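Local coordinates for glutathione s-transferase III (Zea mays, PDB 1AW9), which probably catalyses the conjugation of reduced glutathione to hydrophobic electrophiles, a reaction involved in the detoxification of certain herbicides, at residues A[19-22]-A[27-30]; A[62-67]-A[71-76]; A[97-102]-A[161-166]; A[144-149]-A[166-171]. All coordinates share one frame; numbering follows the deposited sequence.

Contact 1: A[19-22]-A[27-30]; sequences TVLN and DFEI. With CD (cadmium ion), chain F.
Leu21 and Phe28 pack together where helix 12-23 gives way to strand 28-31, the second half of the beta-alpha-beta unit that opens the thioredoxin-like N-terminal domain. Taking 27-30 in order, Asp27 lies closest to the helix by backbone, its CA 7.5 Å from the CA of Leu21. Its carboxylate nevertheless turns outward, and OD2 binds a cadmium ion at 2.5 Å; OD1 stays too far from the metal for a second bond, so coordination is through one oxygen.

Phe28 carries the contact. Its CG sits between the backbone N and the carbonyl carbon (chi1 67°), which turns the ring toward Leu21 and Asn22 of the helix. Leu21 CD1 lies over one face, 3.5 Å from the ring centroid and only 18° off the normal, a clear CH-pi contact. Further out on the ring, Leu21 CB presses on CE1 at 3.4 Å. Asn22 meets the same ring differently: OD1 comes to the edge near the ring plane, 3.5 Å from CE1, with the amide turned 44° from the ring. The other end of that amide, ND2, is hydrogen-bonded to Thr206 in helix 201-209, which ties down the orientation of the group.

Glu29 points away from the helix, while its backbone pairs with Leu3 and Leu5 of the neighbouring parallel strand 3-6. Leu3 also touches both Leu21 and Phe28, extending the apolar cluster into the sheet. Ile30 places CG1 at the ring's edge, in its plane, 3.8 Å from Phe28 CE2.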
loop_
_atom_site.group_PDB
_atom_site.type_symbol
_atom_site.label_atom_id
_atom_site.label_comp_id
_atom_site.label_asym_id
_atom_site.label_seq_id
_atom_site.Cartn_x
_atom_site.Cartn_y
_atom_site.Cartn_z
ATOM N N THR A 19 -2.599 -25.554 -22.428
ATOM C CA THR A 19 -3.854 -26.221 -22.111
ATOM C C THR A 19 -4.732 -26.248 -23.356
ATOM O O THR A 19 -5.159 -27.304 -23.804
ATOM C CB THR A 19 -4.607 -25.488 -20.961
ATOM O OG1 THR A 19 -3.869 -25.630 -19.748
ATOM C CG2 THR A 19 -5.966 -26.063 -20.727
ATOM N N VAL A 20 -4.980 -25.086 -23.932
ATOM C CA VAL A 20 -5.809 -25.006 -25.103
ATOM C C VAL A 20 -5.154 -25.654 -26.333
ATOM O O VAL A 20 -5.852 -26.274 -27.131
ATOM C CB VAL A 20 -6.257 -23.552 -25.337
ATOM C CG1 VAL A 20 -6.823 -23.357 -26.712
ATOM C CG2 VAL A 20 -7.327 -23.205 -24.337
ATOM N N LEU A 21 -3.830 -25.610 -26.458
ATOM C CA LEU A 21 -3.193 -26.230 -27.628
ATOM C C LEU A 21 -3.338 -27.761 -27.600
ATOM O O LEU A 21 -3.586 -28.373 -28.635
ATOM C CB LEU A 21 -1.722 -25.816 -27.777
ATOM C CG LEU A 21 -1.374 -24.321 -28.007
ATOM C CD1 LEU A 21 0.106 -24.128 -27.955
ATOM C CD2 LEU A 21 -1.891 -23.775 -29.296
ATOM N N ASN A 22 -3.236 -28.377 -26.425
ATOM C CA ASN A 22 -3.403 -29.819 -26.335
ATOM C C ASN A 22 -4.841 -30.237 -26.567
ATOM O O ASN A 22 -5.093 -31.261 -27.171
ATOM C CB ASN A 22 -2.942 -30.331 -25.002
ATOM C CG ASN A 22 -1.488 -30.205 -24.857
ATOM O OD1 ASN A 22 -0.761 -30.485 -25.792
ATOM N ND2 ASN A 22 -1.030 -29.721 -23.710
ATOM N N ASP A 27 0.138 -29.086 -32.838
ATOM C CA ASP A 27 1.565 -29.295 -32.588
ATOM C C ASP A 27 2.217 -27.979 -32.252
ATOM O O ASP A 27 1.980 -26.983 -32.941
ATOM C CB ASP A 27 2.269 -29.820 -33.825
ATOM C CG ASP A 27 2.170 -31.300 -33.951
ATOM O OD1 ASP A 27 2.786 -32.007 -33.101
ATOM O OD2 ASP A 27 1.481 -31.747 -34.906
ATOM N N PHE A 28 3.136 -27.999 -31.297
ATOM C CA PHE A 28 3.799 -26.774 -30.885
ATOM C C PHE A 28 4.995 -27.062 -30.027
ATOM O O PHE A 28 5.136 -28.162 -29.521
ATOM C CB PHE A 28 2.823 -25.893 -30.075
ATOM C CG PHE A 28 2.437 -26.482 -28.735
ATOM C CD1 PHE A 28 1.325 -27.331 -28.620
ATOM C CD2 PHE A 28 3.176 -26.187 -27.592
ATOM C CE1 PHE A 28 0.966 -27.867 -27.395
ATOM C CE2 PHE A 28 2.823 -26.718 -26.365
ATOM C CZ PHE A 28 1.717 -27.558 -26.263
ATOM N N GLU A 29 5.890 -26.090 -29.906
ATOM C CA GLU A 29 7.040 -26.251 -29.024
ATOM C C GLU A 29 7.097 -25.025 -28.107
ATOM O O GLU A 29 6.700 -23.940 -28.490
ATOM C CB GLU A 29 8.347 -26.500 -29.787
ATOM C CG GLU A 29 8.770 -25.430 -30.799
ATOM C CD GLU A 29 10.310 -25.419 -31.040
ATOM O OE1 GLU A 29 11.051 -26.213 -30.381
ATOM O OE2 GLU A 29 10.780 -24.595 -31.872
ATOM N N ILE A 30 7.461 -25.232 -26.855
ATOM C CA ILE A 30 7.513 -24.128 -25.934
ATOM C C ILE A 30 8.922 -23.642 -25.927
ATOM O O ILE A 30 9.807 -24.344 -25.447
ATOM C CB ILE A 30 7.149 -24.557 -24.515
ATOM C CG1 ILE A 30 5.683 -25.001 -24.450
ATOM C CG2 ILE A 30 7.412 -23.419 -23.562
ATOM C CD1 ILE A 30 5.246 -25.495 -23.098
HETATM CD CD CD F . 0.738 -34.096 -34.788
#

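Contact 2: A[62-67]-A[71-76]; sequences EVLFES and NRYIAS. With CD (cadmium ion), chain E.
The Tyr73 ring takes Leu64 on one face: CD2 stands 3.9 Å from the ring centroid and 25° off its normal, nearer the CG end, in a CH-pi contact. The second methyl of Leu64, CD1, reaches farther along the ring, 3.7 Å from CE2, so both branches bear on the aromatic side chain. Near the phenol end, Glu62 CG approaches Tyr73 OH at 3.4 Å, a van der Waals contact with a methylene; the hydroxyl itself is hydrogen-bonded to Asp59 and Lys77. The torsion of Tyr73 (CG anti to the backbone N, chi1 165°) directs the ring from helix 67-77 onto strand 62-65. On the Phe65 ring, Glu66 OE2 lies at the edge, in plane.

Toward the helix start the contact becomes polar. Asn71 N donates to Ser67 O over 2.9 Å, at an N-H...O angle of 164°, forming a bond of the first helical turn. Asn71 ND2 is held by Asn167 and by the carbonyl of Arg16. Glu66 occupies the N-cap position, and both its carboxylate oxygens bind a cadmium ion, OE1 at 2.5 Å. Glu66 also packs on His105 of the second subunit. Glu66 and Ser67 probably bind glutathione, as in related transferases, at this strand-to-helix turn of the thioredoxin-like domain.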
loop_
_atom_site.group_PDB
_atom_site.type_symbol
_atom_site.label_atom_id
_atom_site.label_comp_id
_atom_site.label_asym_id
_atom_site.label_seq_id
_atom_site.Cartn_x
_atom_site.Cartn_y
_atom_site.Cartn_z
ATOM N N GLU A 62 1.523 -15.043 -38.200
ATOM C CA GLU A 62 0.828 -14.368 -37.124
ATOM C C GLU A 62 1.563 -14.425 -35.817
ATOM O O GLU A 62 2.141 -15.444 -35.460
ATOM C CB GLU A 62 -0.528 -15.028 -36.923
ATOM C CG GLU A 62 -1.355 -15.097 -38.168
ATOM C CD GLU A 62 -1.910 -13.741 -38.552
ATOM O OE1 GLU A 62 -1.139 -12.744 -38.555
ATOM O OE2 GLU A 62 -3.129 -13.666 -38.842
ATOM N N VAL A 63 1.546 -13.307 -35.113
ATOM C CA VAL A 63 2.150 -13.211 -33.785
ATOM C C VAL A 63 1.032 -12.695 -32.882
ATOM O O VAL A 63 0.312 -11.750 -33.220
ATOM C CB VAL A 63 3.324 -12.207 -33.691
ATOM C CG1 VAL A 63 3.977 -12.297 -32.309
ATOM C CG2 VAL A 63 4.356 -12.469 -34.767
ATOM N N LEU A 64 0.822 -13.374 -31.772
ATOM C CA LEU A 64 -0.208 -12.956 -30.848
ATOM C C LEU A 64 0.413 -13.001 -29.480
ATOM O O LEU A 64 1.419 -13.677 -29.260
ATOM C CB LEU A 64 -1.428 -13.897 -30.920
ATOM C CG LEU A 64 -2.198 -13.971 -32.251
ATOM C CD1 LEU A 64 -1.693 -15.174 -33.029
ATOM C CD2 LEU A 64 -3.708 -14.054 -32.054
ATOM N N PHE A 65 -0.123 -12.188 -28.594
ATOM C CA PHE A 65 0.323 -12.139 -27.208
ATOM C C PHE A 65 -0.993 -11.841 -26.471
ATOM O O PHE A 65 -2.007 -11.472 -27.122
ATOM C CB PHE A 65 1.451 -11.115 -26.987
ATOM C CG PHE A 65 1.158 -9.751 -27.543
ATOM C CD1 PHE A 65 0.430 -8.818 -26.807
ATOM C CD2 PHE A 65 1.589 -9.400 -28.808
ATOM C CE1 PHE A 65 0.140 -7.563 -27.332
ATOM C CE2 PHE A 65 1.303 -8.137 -29.348
ATOM C CZ PHE A 65 0.580 -7.224 -28.612
ATOM N N GLU A 66 -0.979 -12.066 -25.151
ATOM C CA GLU A 66 -2.141 -11.984 -24.227
ATOM C C GLU A 66 -2.650 -13.432 -24.296
ATOM O O GLU A 66 -3.249 -13.838 -25.281
ATOM C CB GLU A 66 -3.243 -11.023 -24.693
ATOM C CG GLU A 66 -2.890 -9.532 -24.666
ATOM C CD GLU A 66 -2.400 -9.089 -23.297
ATOM O OE1 GLU A 66 -3.231 -8.921 -22.356
ATOM O OE2 GLU A 66 -1.159 -8.929 -23.173
ATOM N N SER A 67 -2.350 -14.218 -23.282
ATOM C CA SER A 67 -2.725 -15.625 -23.262
ATOM C C SER A 67 -4.179 -15.899 -23.666
ATOM O O SER A 67 -4.442 -16.825 -24.426
ATOM C CB SER A 67 -2.381 -16.269 -21.898
ATOM O OG SER A 67 -3.337 -15.887 -20.915
ATOM N N ASN A 71 -5.622 -17.968 -26.782
ATOM C CA ASN A 71 -6.576 -19.054 -26.622
ATOM C C ASN A 71 -7.841 -18.883 -27.443
ATOM O O ASN A 71 -8.353 -19.837 -28.024
ATOM C CB ASN A 71 -6.928 -19.251 -25.149
ATOM C CG ASN A 71 -5.820 -19.919 -24.418
ATOM O OD1 ASN A 71 -4.791 -20.190 -25.021
ATOM N ND2 ASN A 71 -6.003 -20.209 -23.142
ATOM N N ARG A 72 -8.341 -17.668 -27.539
ATOM C CA ARG A 72 -9.559 -17.483 -28.269
ATOM C C ARG A 72 -9.301 -17.612 -29.760
ATOM O O ARG A 72 -10.074 -18.252 -30.478
ATOM C CB ARG A 72 -10.183 -16.151 -27.921
ATOM C CG ARG A 72 -11.491 -15.950 -28.623
ATOM C CD ARG A 72 -12.553 -15.469 -27.679
ATOM N NE ARG A 72 -13.884 -15.598 -28.273
ATOM C CZ ARG A 72 -14.994 -15.151 -27.699
ATOM N NH1 ARG A 72 -14.927 -14.546 -26.518
ATOM N NH2 ARG A 72 -16.165 -15.328 -28.291
ATOM N N TYR A 73 -8.196 -17.039 -30.219
ATOM C CA TYR A 73 -7.815 -17.097 -31.630
ATOM C C TYR A 73 -7.664 -18.549 -32.086
ATOM O O TYR A 73 -8.260 -18.972 -33.060
ATOM C CB TYR A 73 -6.508 -16.352 -31.832
ATOM C CG TYR A 73 -5.822 -16.620 -33.146
ATOM C CD1 TYR A 73 -6.173 -15.923 -34.303
ATOM C CD2 TYR A 73 -4.762 -17.523 -33.210
ATOM C CE1 TYR A 73 -5.473 -16.112 -35.481
ATOM C CE2 TYR A 73 -4.061 -17.719 -34.377
ATOM C CZ TYR A 73 -4.413 -17.007 -35.503
ATOM O OH TYR A 73 -3.636 -17.169 -36.626
ATOM N N ILE A 74 -6.854 -19.305 -31.374
ATOM C CA ILE A 74 -6.648 -20.692 -31.679
ATOM C C ILE A 74 -7.968 -21.477 -31.604
ATOM O O ILE A 74 -8.186 -22.340 -32.427
ATOM C CB ILE A 74 -5.642 -21.288 -30.690
ATOM C CG1 ILE A 74 -4.251 -20.694 -30.924
ATOM C CG2 ILE A 74 -5.698 -22.802 -30.706
ATOM C CD1 ILE A 74 -3.710 -20.833 -32.334
ATOM N N ALA A 75 -8.834 -21.185 -30.630
ATOM C CA ALA A 75 -10.104 -21.903 -30.457
ATOM C C ALA A 75 -11.077 -21.705 -31.609
ATOM O O ALA A 75 -11.871 -22.591 -31.916
ATOM C CB ALA A 75 -10.772 -21.541 -29.135
ATOM N N SER A 76 -11.048 -20.541 -32.237
ATOM C CA SER A 76 -11.945 -20.313 -33.363
ATOM C C SER A 76 -11.275 -20.641 -34.692
ATOM O O SER A 76 -11.922 -21.139 -35.605
ATOM C CB SER A 76 -12.496 -18.882 -33.364
ATOM O OG SER A 76 -11.498 -17.931 -33.025
HETATM CD CD CD E . -1.248 -8.577 -20.853
#

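Contact 3: A[97-102]-A[161-166]; sequences VWLEVE and FTLADA
An N-capping box starts helix 163-166, and the turn it holds presses Ala164 against Leu99 of helix 92-122. The box rests mainly on one bond: Thr162 N donates to Asp165 OD1 at 3.0 Å, almost straight at 177°, meeting the oxygen on its anti side. The return bond from Ala164 N to Thr162 OG1 is weak. Asp165 OD2 is held in turn by Trp193 NE1 and Leu156 N.

Across the contact the backbones come very near, with the CA atoms of Leu99 and Ala164 only 5.0 Å apart, a closeness compatible with the small alanine side chain. Leu99 reaches over with a single branch: CD2 lies 3.7 Å from Ala164 CA and 4.0 Å from Leu163 CG, so it fits against the first turn. On the neighbouring side Trp98 CB rests 4.2 Å from Ala164 CB, while the indole swings away to stack on His149. No hydrogen bond crosses between the segments, and the join is apolar. What it meets is the start of a short helix closed by Thr162 and Asp165, the N-capping box known from the C-terminal domain of glutathione transferases.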
loop_
_atom_site.group_PDB
_atom_site.type_symbol
_atom_site.label_atom_id
_atom_site.label_comp_id
_atom_site.label_asym_id
_atom_site.label_seq_id
_atom_site.Cartn_x
_atom_site.Cartn_y
_atom_site.Cartn_z
ATOM N N VAL A 97 -19.928 -14.414 -20.613
ATOM C CA VAL A 97 -19.923 -13.941 -19.247
ATOM C C VAL A 97 -18.842 -14.637 -18.421
ATOM O O VAL A 97 -18.045 -13.967 -17.807
ATOM C CB VAL A 97 -21.297 -14.120 -18.620
ATOM C CG1 VAL A 97 -21.233 -13.868 -17.149
ATOM C CG2 VAL A 97 -22.273 -13.133 -19.259
ATOM N N TRP A 98 -18.738 -15.962 -18.483
ATOM C CA TRP A 98 -17.740 -16.672 -17.697
ATOM C C TRP A 98 -16.304 -16.545 -18.152
ATOM O O TRP A 98 -15.389 -16.903 -17.386
ATOM C CB TRP A 98 -18.118 -18.144 -17.468
ATOM C CG TRP A 98 -19.266 -18.199 -16.559
ATOM C CD1 TRP A 98 -20.579 -18.103 -16.917
ATOM C CD2 TRP A 98 -19.232 -18.090 -15.139
ATOM N NE1 TRP A 98 -21.355 -17.888 -15.818
ATOM C CE2 TRP A 98 -20.557 -17.888 -14.703
ATOM C CE3 TRP A 98 -18.208 -18.122 -14.189
ATOM C CZ2 TRP A 98 -20.899 -17.720 -13.345
ATOM C CZ3 TRP A 98 -18.545 -17.950 -12.835
ATOM C CH2 TRP A 98 -19.880 -17.753 -12.432
ATOM N N LEU A 99 -16.097 -16.064 -19.383
ATOM C CA LEU A 99 -14.741 -15.827 -19.941
ATOM C C LEU A 99 -14.227 -14.566 -19.290
ATOM O O LEU A 99 -13.050 -14.457 -19.006
ATOM C CB LEU A 99 -14.753 -15.633 -21.461
ATOM C CG LEU A 99 -14.789 -16.918 -22.281
ATOM C CD1 LEU A 99 -15.202 -16.628 -23.745
ATOM C CD2 LEU A 99 -13.457 -17.671 -22.167
ATOM N N GLU A 100 -15.110 -13.592 -19.140
ATOM C CA GLU A 100 -14.786 -12.352 -18.478
ATOM C C GLU A 100 -14.689 -12.525 -16.947
ATOM O O GLU A 100 -13.817 -11.921 -16.288
ATOM C CB GLU A 100 -15.825 -11.323 -18.841
ATOM C CG GLU A 100 -15.540 -10.717 -20.133
ATOM C CD GLU A 100 -14.263 -9.865 -20.053
ATOM O OE1 GLU A 100 -14.310 -8.789 -19.406
ATOM O OE2 GLU A 100 -13.222 -10.269 -20.617
ATOM N N VAL A 101 -15.579 -13.329 -16.359
ATOM C CA VAL A 101 -15.514 -13.554 -14.917
ATOM C C VAL A 101 -14.126 -14.096 -14.542
ATOM O O VAL A 101 -13.520 -13.657 -13.561
ATOM C CB VAL A 101 -16.638 -14.516 -14.418
ATOM C CG1 VAL A 101 -16.413 -14.894 -12.964
ATOM C CG2 VAL A 101 -17.978 -13.843 -14.552
ATOM N N GLU A 102 -13.611 -15.024 -15.340
ATOM C CA GLU A 102 -12.300 -15.624 -15.092
ATOM C C GLU A 102 -11.195 -14.569 -15.162
ATOM O O GLU A 102 -10.280 -14.556 -14.339
ATOM C CB GLU A 102 -12.014 -16.738 -16.111
ATOM C CG GLU A 102 -10.670 -17.481 -15.950
ATOM C CD GLU A 102 -9.481 -16.808 -16.663
ATOM O OE1 GLU A 102 -9.628 -16.408 -17.824
ATOM O OE2 GLU A 102 -8.387 -16.672 -16.075
ATOM N N PHE A 161 -17.858 -28.834 -21.762
ATOM C CA PHE A 161 -16.606 -28.198 -21.425
ATOM C C PHE A 161 -16.273 -27.243 -22.582
ATOM O O PHE A 161 -16.319 -27.630 -23.757
ATOM C CB PHE A 161 -15.548 -29.288 -21.250
ATOM C CG PHE A 161 -14.158 -28.777 -21.083
ATOM C CD1 PHE A 161 -13.351 -28.540 -22.198
ATOM C CD2 PHE A 161 -13.613 -28.627 -19.814
ATOM C CE1 PHE A 161 -12.032 -28.178 -22.054
ATOM C CE2 PHE A 161 -12.266 -28.257 -19.650
ATOM C CZ PHE A 161 -11.479 -28.037 -20.764
ATOM N N THR A 162 -16.051 -25.975 -22.247
ATOM C CA THR A 162 -15.744 -24.987 -23.255
ATOM C C THR A 162 -14.463 -24.258 -22.886
ATOM O O THR A 162 -13.764 -24.636 -21.935
ATOM C CB THR A 162 -16.900 -23.946 -23.435
ATOM O OG1 THR A 162 -17.094 -23.220 -22.215
ATOM C CG2 THR A 162 -18.211 -24.635 -23.827
ATOM N N LEU A 163 -14.146 -23.229 -23.676
ATOM C CA LEU A 163 -12.974 -22.393 -23.482
ATOM C C LEU A 163 -13.030 -21.772 -22.075
ATOM O O LEU A 163 -12.009 -21.672 -21.385
ATOM C CB LEU A 163 -12.960 -21.306 -24.552
ATOM C CG LEU A 163 -11.741 -20.374 -24.617
ATOM C CD1 LEU A 163 -10.468 -21.173 -24.939
ATOM C CD2 LEU A 163 -11.995 -19.290 -25.655
ATOM N N ALA A 164 -14.224 -21.376 -21.651
ATOM C CA ALA A 164 -14.412 -20.783 -20.332
ATOM C C ALA A 164 -13.792 -21.645 -19.230
ATOM O O ALA A 164 -13.083 -21.112 -18.370
ATOM C CB ALA A 164 -15.899 -20.528 -20.052
ATOM N N ASP A 165 -13.970 -22.969 -19.289
ATOM C CA ASP A 165 -13.409 -23.852 -18.244
ATOM C C ASP A 165 -11.909 -24.052 -18.389
ATOM O O ASP A 165 -11.183 -24.058 -17.393
ATOM C CB ASP A 165 -14.093 -25.237 -18.219
ATOM C CG ASP A 165 -15.606 -25.145 -18.303
ATOM O OD1 ASP A 165 -16.104 -25.088 -19.424
ATOM O OD2 ASP A 165 -16.320 -25.076 -17.285
ATOM N N ALA A 166 -11.458 -24.196 -19.634
ATOM C CA ALA A 166 -10.068 -24.467 -19.930
ATOM C C ALA A 166 -9.135 -23.336 -19.470
ATOM O O ALA A 166 -8.003 -23.594 -19.030
ATOM C CB ALA A 166 -9.905 -24.746 -21.452
#

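Contact 4: A[144-149]-A[166-171]; sequences DVYEAH and ANHASY. With CD (cadmium ion), chain B.
Inside the helical C-terminal domain, a tyrosine-histidine hydrogen bond bridges helix 129-152 and the segment leading into helix 169-176. The backbones are far apart, the CA atoms of Tyr146 and His168 being 11.9 Å from each other, and the two long side chains reach in from opposite directions. Tyr146 OH and His168 NE2 meet at 2.7 Å. Each group is at the edge of the other's ring and near its plane, the position in which an imidazole nitrogen makes a hydrogen bond. The ring pair is oblique, with planes at 78° and centroids 5.4 Å apart. Tyr146 CE2 also approaches NE2, at 3.3 Å. A chi1 of -86° leaves Tyr146 CG beside the backbone N and carries the phenol inward from its helix.

Helix 92-122 covers the pair: Tyr146 touches Val101 and Phe106 and meets Trp98 edge-to-face, while His168 lies on Glu102. One turn farther along, His149 binds a cadmium ion through ND1 at 2.4 Å and uses NE2 to reach the carbonyl of Leu156.

His168 is gripped at both nitrogens, because ND1 is bonded to the carbonyl of Ala164. A carbonyl only accepts, so ND1 is probably a protonated nitrogen, whereas the geometry leaves either partner as possible donor between Tyr146 OH and His168 NE2. Two buried polar groups thus satisfy each other, and with both imidazole nitrogens occupied the rotation of the ring is held.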
loop_
_atom_site.group_PDB
_atom_site.type_symbol
_atom_site.label_atom_id
_atom_site.label_comp_id
_atom_site.label_asym_id
_atom_site.label_seq_id
_atom_site.Cartn_x
_atom_site.Cartn_y
_atom_site.Cartn_z
ATOM N N ASP A 144 -17.754 -18.701 -4.163
ATOM C CA ASP A 144 -19.083 -18.958 -3.616
ATOM C C ASP A 144 -20.079 -18.765 -4.740
ATOM O O ASP A 144 -21.135 -19.370 -4.745
ATOM C CB ASP A 144 -19.435 -17.988 -2.499
ATOM C CG ASP A 144 -18.785 -18.348 -1.193
ATOM O OD1 ASP A 144 -18.327 -19.490 -1.006
ATOM O OD2 ASP A 144 -18.695 -17.466 -0.337
ATOM N N VAL A 145 -19.765 -17.854 -5.653
ATOM C CA VAL A 145 -20.617 -17.609 -6.807
ATOM C C VAL A 145 -20.449 -18.738 -7.835
ATOM O O VAL A 145 -21.403 -19.111 -8.499
ATOM C CB VAL A 145 -20.383 -16.218 -7.442
ATOM C CG1 VAL A 145 -21.235 -16.082 -8.712
ATOM C CG2 VAL A 145 -20.729 -15.098 -6.420
ATOM N N TYR A 146 -19.240 -19.274 -7.970
ATOM C CA TYR A 146 -18.983 -20.385 -8.872
ATOM C C TYR A 146 -19.749 -21.593 -8.322
ATOM O O TYR A 146 -20.329 -22.368 -9.061
ATOM C CB TYR A 146 -17.482 -20.741 -8.897
ATOM C CG TYR A 146 -16.625 -19.957 -9.867
ATOM C CD1 TYR A 146 -16.538 -18.565 -9.790
ATOM C CD2 TYR A 146 -15.864 -20.608 -10.840
ATOM C CE1 TYR A 146 -15.707 -17.838 -10.658
ATOM C CE2 TYR A 146 -15.044 -19.889 -11.717
ATOM C CZ TYR A 146 -14.976 -18.505 -11.613
ATOM O OH TYR A 146 -14.243 -17.807 -12.529
ATOM N N GLU A 147 -19.711 -21.768 -7.016
ATOM C CA GLU A 147 -20.367 -22.887 -6.367
ATOM C C GLU A 147 -21.869 -22.918 -6.649
ATOM O O GLU A 147 -22.423 -23.952 -7.012
ATOM C CB GLU A 147 -20.085 -22.823 -4.870
ATOM C CG GLU A 147 -20.912 -23.747 -4.057
ATOM C CD GLU A 147 -20.547 -25.210 -4.209
ATOM O OE1 GLU A 147 -19.563 -25.572 -4.879
ATOM O OE2 GLU A 147 -21.248 -26.030 -3.609
ATOM N N ALA A 148 -22.535 -21.787 -6.472
ATOM C CA ALA A 148 -23.957 -21.720 -6.728
ATOM C C ALA A 148 -24.237 -21.937 -8.222
ATOM O O ALA A 148 -25.197 -22.608 -8.600
ATOM C CB ALA A 148 -24.477 -20.406 -6.288
ATOM N N HIS A 149 -23.375 -21.407 -9.078
ATOM C CA HIS A 149 -23.552 -21.571 -10.512
ATOM C C HIS A 149 -23.338 -23.012 -10.956
ATOM O O HIS A 149 -24.041 -23.519 -11.822
ATOM C CB HIS A 149 -22.561 -20.676 -11.251
ATOM C CG HIS A 149 -22.568 -20.841 -12.743
ATOM N ND1 HIS A 149 -23.566 -20.337 -13.552
ATOM C CD2 HIS A 149 -21.668 -21.417 -13.577
ATOM C CE1 HIS A 149 -23.279 -20.592 -14.818
ATOM N NE2 HIS A 149 -22.133 -21.245 -14.856
ATOM N N ALA A 166 -11.458 -24.196 -19.634
ATOM C CA ALA A 166 -10.068 -24.467 -19.930
ATOM C C ALA A 166 -9.135 -23.336 -19.470
ATOM O O ALA A 166 -8.003 -23.594 -19.030
ATOM C CB ALA A 166 -9.905 -24.746 -21.452
ATOM N N ASN A 167 -9.633 -22.096 -19.557
ATOM C CA ASN A 167 -8.867 -20.912 -19.162
ATOM C C ASN A 167 -8.573 -20.885 -17.663
ATOM O O ASN A 167 -7.651 -20.203 -17.215
ATOM C CB ASN A 167 -9.584 -19.630 -19.607
ATOM C CG ASN A 167 -9.231 -19.228 -21.047
ATOM O OD1 ASN A 167 -8.341 -19.813 -21.670
ATOM N ND2 ASN A 167 -9.875 -18.200 -21.547
ATOM N N HIS A 168 -9.310 -21.695 -16.902
ATOM C CA HIS A 168 -9.135 -21.777 -15.465
ATOM C C HIS A 168 -8.163 -22.826 -15.064
ATOM O O HIS A 168 -7.575 -22.721 -14.011
ATOM C CB HIS A 168 -10.428 -22.170 -14.789
ATOM C CG HIS A 168 -11.427 -21.065 -14.702
ATOM N ND1 HIS A 168 -12.282 -20.757 -15.725
ATOM C CD2 HIS A 168 -11.737 -20.241 -13.681
ATOM C CE1 HIS A 168 -13.088 -19.794 -15.340
ATOM N NE2 HIS A 168 -12.781 -19.455 -14.093
ATOM N N ALA A 169 -7.993 -23.856 -15.879
ATOM C CA ALA A 169 -7.166 -24.986 -15.489
ATOM C C ALA A 169 -5.770 -24.825 -14.895
ATOM O O ALA A 169 -5.465 -25.486 -13.887
ATOM C CB ALA A 169 -7.160 -26.015 -16.581
ATOM N N SER A 170 -4.908 -23.991 -15.498
ATOM C CA SER A 170 -3.547 -23.830 -14.990
ATOM C C SER A 170 -3.525 -23.208 -13.621
ATOM O O SER A 170 -2.776 -23.656 -12.764
ATOM C CB SER A 170 -2.640 -23.073 -15.948
ATOM O OG SER A 170 -3.039 -21.750 -16.121
ATOM N N TYR A 171 -4.364 -22.206 -13.389
ATOM C CA TYR A 171 -4.398 -21.590 -12.084
ATOM C C TYR A 171 -5.058 -22.448 -11.017
ATOM O O TYR A 171 -4.630 -22.402 -9.865
ATOM C CB TYR A 171 -4.920 -20.169 -12.145
ATOM C CG TYR A 171 -3.779 -19.184 -12.379
ATOM C CD1 TYR A 171 -3.020 -18.701 -11.311
ATOM C CD2 TYR A 171 -3.442 -18.750 -13.670
ATOM C CE1 TYR A 171 -1.968 -17.819 -11.515
ATOM C CE2 TYR A 171 -2.375 -17.856 -13.882
ATOM C CZ TYR A 171 -1.654 -17.401 -12.794
ATOM O OH TYR A 171 -0.624 -16.499 -12.975
HETATM CD CD CD B . -25.319 -18.769 -13.344
HETATM O O HOH W 1 -26.038 -18.853 -11.678
#

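All four contacts are buried. Contacts 1 and 2 belong to the thioredoxin-like domain and reach the same sheet, each with a leucine over an aromatic face but in reverse: in contact 1 the helix gives the leucine, in contact 2 the strand does. Contacts 3 and 4 join helices of the C-terminal part, centres about 8 Å apart and sharing Ala166; the first is aliphatic, the second a polar aromatic pair. Val20 touches Asn71 within the N-terminal domain and Leu163 and Ala166 across the domain interface, while the Asn71-Asn167 bond joins contact 2 to contact 4. Contacts 2 and 3 touch the second subunit, contact 4 only through Val145, and contact 1 not at all.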